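Local atomic coordinates of deoxyribodipyrimidine photo-lyase (Oryza sativa Japonica Group, PDB entry 3UMV), a protein that uses light and a bound FAD to split the cyclobutane pyrimidine dimers that ultraviolet radiation forms in DNA, protecting the plant against UV-B. Residues R107-T115 against W212-W222. Residues are numbered along the deposited sequence; the frame is centred on the assembly and turned at random.
Sequences RHLPFFLFT and WDREQPEGVDW. With URE (urea), chain N; URE (urea), chain L.
Pro217 sets its CG over the centre of the Phe112 ring, 3.7 Å from the centroid and 8° off the ring normal, a CH-pi contact. A second one lies beside it: Pro110 CG rides over the five-membered ring of Trp212, 3.4 Å from Trp212 CG, while Arg214 CB covers the opposite face of the indole. The two prolines also meet, CB of Pro110 to CG of Pro217, so a pair of prolines is held between the Trp212 indole and the Phe112 ring. At the rim of the Phe112 ring, CZ comes 3.3 Å from Glu215 O, near the ring plane, and 4.0 Å from Trp212 CZ2. That same Glu215 O accepts the indole N-H of Trp212 (NE1 to O 2.8 Å), with the donor above the carbonyl plane, which helps to fix the indole's rotation. Phe112 CG stands anti to its own carbonyl carbon (chi1 -68°), which carries the ring across to Pro217. With an alanine at Phe112, the CG of Pro217 would probably lose the surface it rests on and a gap would open beside Trp212. Farther along, Leu113 CD2 touches Trp222 CH2 at 3.6 Å and Val220 CG2 at 4.0 Å. Polar links are indirect: one water joins Leu113 N to Glu218 O, and a urea donates to Leu113 O and accepts from Glu218 N. Glu215 turns its carboxylate to a salt bridge with Arg127. Strand 111-114 is an outermost strand of the photolyase alpha/beta domain's sheet, bonded through its backbone to strand 70-75; the loop 212-221 runs past it into helix 222-231, whose Leu225 meets Leu113, while Leu124 of helix 120-127 packs on Phe112.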
# COMPACT_ATOMS: atom_id res chain seq x y z
N ARG A 107 6.79 23.00 -11.94
CA ARG A 107 5.41 23.40 -12.23
C ARG A 107 4.96 24.63 -11.45
O ARG A 107 3.82 25.06 -11.59
CB ARG A 107 4.42 22.30 -11.86
CG ARG A 107 4.49 21.03 -12.66
CD ARG A 107 3.30 20.18 -12.27
NE ARG A 107 3.41 18.80 -12.71
CZ ARG A 107 2.37 17.97 -12.79
NH1 ARG A 107 2.54 16.72 -13.20
NH2 ARG A 107 1.16 18.40 -12.46
N HIS A 108 5.84 25.17 -10.61
CA HIS A 108 5.49 26.27 -9.72
C HIS A 108 4.37 25.91 -8.74
O HIS A 108 3.59 26.77 -8.34
CB HIS A 108 5.14 27.53 -10.52
CG HIS A 108 6.21 27.94 -11.47
ND1 HIS A 108 7.39 28.52 -11.06
CD2 HIS A 108 6.30 27.84 -12.82
CE1 HIS A 108 8.15 28.77 -12.12
NE2 HIS A 108 7.51 28.36 -13.20
N LEU A 109 4.30 24.63 -8.39
CA LEU A 109 3.40 24.15 -7.35
C LEU A 109 4.20 24.02 -6.05
O LEU A 109 5.13 23.21 -5.97
CB LEU A 109 2.80 22.80 -7.75
CG LEU A 109 1.88 22.05 -6.78
CD1 LEU A 109 0.61 22.83 -6.47
CD2 LEU A 109 1.54 20.69 -7.37
N PRO A 110 3.85 24.83 -5.05
CA PRO A 110 4.52 24.88 -3.75
C PRO A 110 4.38 23.55 -3.02
O PRO A 110 3.27 23.03 -2.93
CB PRO A 110 3.74 25.96 -2.99
CG PRO A 110 3.05 26.75 -4.05
CD PRO A 110 2.73 25.78 -5.13
N PHE A 111 5.48 23.01 -2.51
CA PHE A 111 5.45 21.75 -1.78
C PHE A 111 6.01 21.99 -0.38
O PHE A 111 7.19 22.25 -0.22
CB PHE A 111 6.27 20.68 -2.51
CG PHE A 111 6.31 19.34 -1.82
CD1 PHE A 111 5.23 18.47 -1.87
CD2 PHE A 111 7.45 18.93 -1.14
CE1 PHE A 111 5.28 17.21 -1.24
CE2 PHE A 111 7.50 17.69 -0.51
CZ PHE A 111 6.41 16.83 -0.56
N PHE A 112 5.14 21.90 0.63
CA PHE A 112 5.56 22.04 2.02
C PHE A 112 5.89 20.67 2.63
O PHE A 112 5.05 19.78 2.67
CB PHE A 112 4.44 22.67 2.86
CG PHE A 112 4.17 24.11 2.52
CD1 PHE A 112 4.78 25.13 3.23
CD2 PHE A 112 3.31 24.44 1.49
CE1 PHE A 112 4.53 26.46 2.91
CE2 PHE A 112 3.05 25.78 1.16
CZ PHE A 112 3.67 26.79 1.88
N LEU A 113 7.13 20.52 3.10
CA LEU A 113 7.55 19.30 3.78
C LEU A 113 7.67 19.53 5.28
O LEU A 113 8.42 20.39 5.73
CB LEU A 113 8.89 18.82 3.23
CG LEU A 113 9.34 17.51 3.89
CD1 LEU A 113 8.33 16.42 3.62
CD2 LEU A 113 10.72 17.09 3.40
N PHE A 114 6.92 18.74 6.05
CA PHE A 114 6.93 18.85 7.51
C PHE A 114 7.45 17.56 8.15
O PHE A 114 6.87 16.49 7.95
CB PHE A 114 5.52 19.15 8.02
CG PHE A 114 4.98 20.49 7.58
CD1 PHE A 114 3.85 20.58 6.79
CD2 PHE A 114 5.61 21.66 7.96
CE1 PHE A 114 3.34 21.81 6.39
CE2 PHE A 114 5.12 22.90 7.56
CZ PHE A 114 3.99 22.98 6.78
N THR A 115 8.54 17.65 8.90
CA THR A 115 9.09 16.44 9.51
C THR A 115 8.76 16.28 11.00
O THR A 115 9.21 15.34 11.65
CB THR A 115 10.61 16.33 9.26
OG1 THR A 115 11.27 17.55 9.63
CG2 THR A 115 10.86 16.07 7.78
N TRP A 212 1.18 31.27 -6.81
CA TRP A 212 1.30 31.29 -5.36
C TRP A 212 2.00 32.54 -4.87
O TRP A 212 3.14 32.82 -5.27
CB TRP A 212 2.04 30.05 -4.87
CG TRP A 212 2.12 29.96 -3.39
CD1 TRP A 212 3.12 30.41 -2.59
CD2 TRP A 212 1.15 29.36 -2.51
NE1 TRP A 212 2.85 30.14 -1.27
CE2 TRP A 212 1.64 29.49 -1.20
CE3 TRP A 212 -0.09 28.74 -2.71
CZ2 TRP A 212 0.94 29.03 -0.09
CZ3 TRP A 212 -0.77 28.27 -1.61
CH2 TRP A 212 -0.26 28.41 -0.31
N ASP A 213 1.33 33.27 -4.00
CA ASP A 213 1.86 34.53 -3.50
C ASP A 213 1.82 34.59 -1.97
O ASP A 213 1.84 35.68 -1.39
CB ASP A 213 1.07 35.70 -4.09
CG ASP A 213 -0.35 35.78 -3.54
OD1 ASP A 213 -0.86 36.91 -3.40
OD2 ASP A 213 -0.95 34.72 -3.25
N ARG A 214 1.75 33.44 -1.32
CA ARG A 214 1.68 33.41 0.13
C ARG A 214 3.01 32.96 0.73
O ARG A 214 4.06 33.07 0.09
CB ARG A 214 0.55 32.48 0.60
CG ARG A 214 -0.81 32.78 -0.00
CD ARG A 214 -1.27 34.20 0.29
NE ARG A 214 -2.53 34.50 -0.39
CZ ARG A 214 -3.73 34.24 0.11
NH1 ARG A 214 -3.84 33.70 1.32
NH2 ARG A 214 -4.82 34.54 -0.58
N GLU A 215 2.96 32.44 1.95
CA GLU A 215 4.14 31.91 2.62
C GLU A 215 4.83 30.88 1.73
O GLU A 215 4.19 29.97 1.20
CB GLU A 215 3.77 31.28 3.97
CG GLU A 215 4.84 30.38 4.56
CD GLU A 215 4.48 29.83 5.93
OE1 GLU A 215 4.80 28.66 6.21
OE2 GLU A 215 3.89 30.58 6.74
N GLN A 216 6.14 31.03 1.58
CA GLN A 216 6.95 30.14 0.76
C GLN A 216 7.42 28.95 1.58
O GLN A 216 7.79 29.10 2.75
CB GLN A 216 8.15 30.92 0.22
CG GLN A 216 8.74 30.34 -1.05
CD GLN A 216 7.80 30.48 -2.24
OE1 GLN A 216 7.21 31.53 -2.47
NE2 GLN A 216 7.67 29.40 -3.00
N PRO A 217 7.42 27.74 0.98
CA PRO A 217 7.87 26.59 1.76
C PRO A 217 9.35 26.75 2.09
O PRO A 217 10.10 27.33 1.31
CB PRO A 217 7.66 25.41 0.79
CG PRO A 217 6.67 25.92 -0.25
CD PRO A 217 7.03 27.37 -0.39
N GLU A 218 9.75 26.25 3.26
CA GLU A 218 11.14 26.30 3.66
C GLU A 218 11.94 25.32 2.79
O GLU A 218 11.45 24.26 2.44
CB GLU A 218 11.27 25.93 5.13
CG GLU A 218 10.38 26.77 6.03
CD GLU A 218 10.88 26.86 7.46
OE1 GLU A 218 10.88 27.98 8.01
OE2 GLU A 218 11.27 25.82 8.02
N GLY A 219 13.18 25.69 2.46
CA GLY A 219 14.00 24.83 1.63
C GLY A 219 14.50 23.61 2.38
O GLY A 219 14.85 23.70 3.56
N VAL A 220 14.53 22.47 1.71
CA VAL A 220 14.99 21.24 2.32
C VAL A 220 16.36 20.83 1.79
O VAL A 220 16.60 20.88 0.58
CB VAL A 220 14.01 20.09 2.02
CG1 VAL A 220 14.50 18.79 2.65
CG2 VAL A 220 12.62 20.44 2.51
N ASP A 221 17.25 20.44 2.69
CA ASP A 221 18.47 19.74 2.29
C ASP A 221 18.16 18.25 2.34
O ASP A 221 18.23 17.64 3.40
CB ASP A 221 19.64 20.09 3.20
CG ASP A 221 20.97 19.50 2.71
OD1 ASP A 221 21.97 20.24 2.70
OD2 ASP A 221 21.03 18.31 2.34
N TRP A 222 17.81 17.68 1.20
CA TRP A 222 17.34 16.30 1.15
C TRP A 222 18.41 15.28 1.55
O TRP A 222 18.12 14.31 2.24
CB TRP A 222 16.79 15.97 -0.24
CG TRP A 222 15.51 16.68 -0.54
CD1 TRP A 222 15.36 17.89 -1.18
CD2 TRP A 222 14.18 16.24 -0.23
NE1 TRP A 222 14.03 18.22 -1.27
CE2 TRP A 222 13.29 17.21 -0.71
CE3 TRP A 222 13.66 15.10 0.39
CZ2 TRP A 222 11.90 17.10 -0.56
CZ3 TRP A 222 12.29 14.98 0.53
CH2 TRP A 222 11.42 15.98 0.05
C URE N . 7.79 24.48 5.86
O URE N . 7.99 24.44 4.66
N1 URE N . 8.06 23.44 6.60
N2 URE N . 7.29 25.57 6.41
C URE L . 17.48 20.12 6.59
O URE L . 17.11 20.76 5.61
N1 URE L . 17.62 20.71 7.75
N2 URE L . 17.73 18.84 6.47
O HOH W 1 1.05 28.56 -8.67
O HOH W 2 9.26 22.57 3.20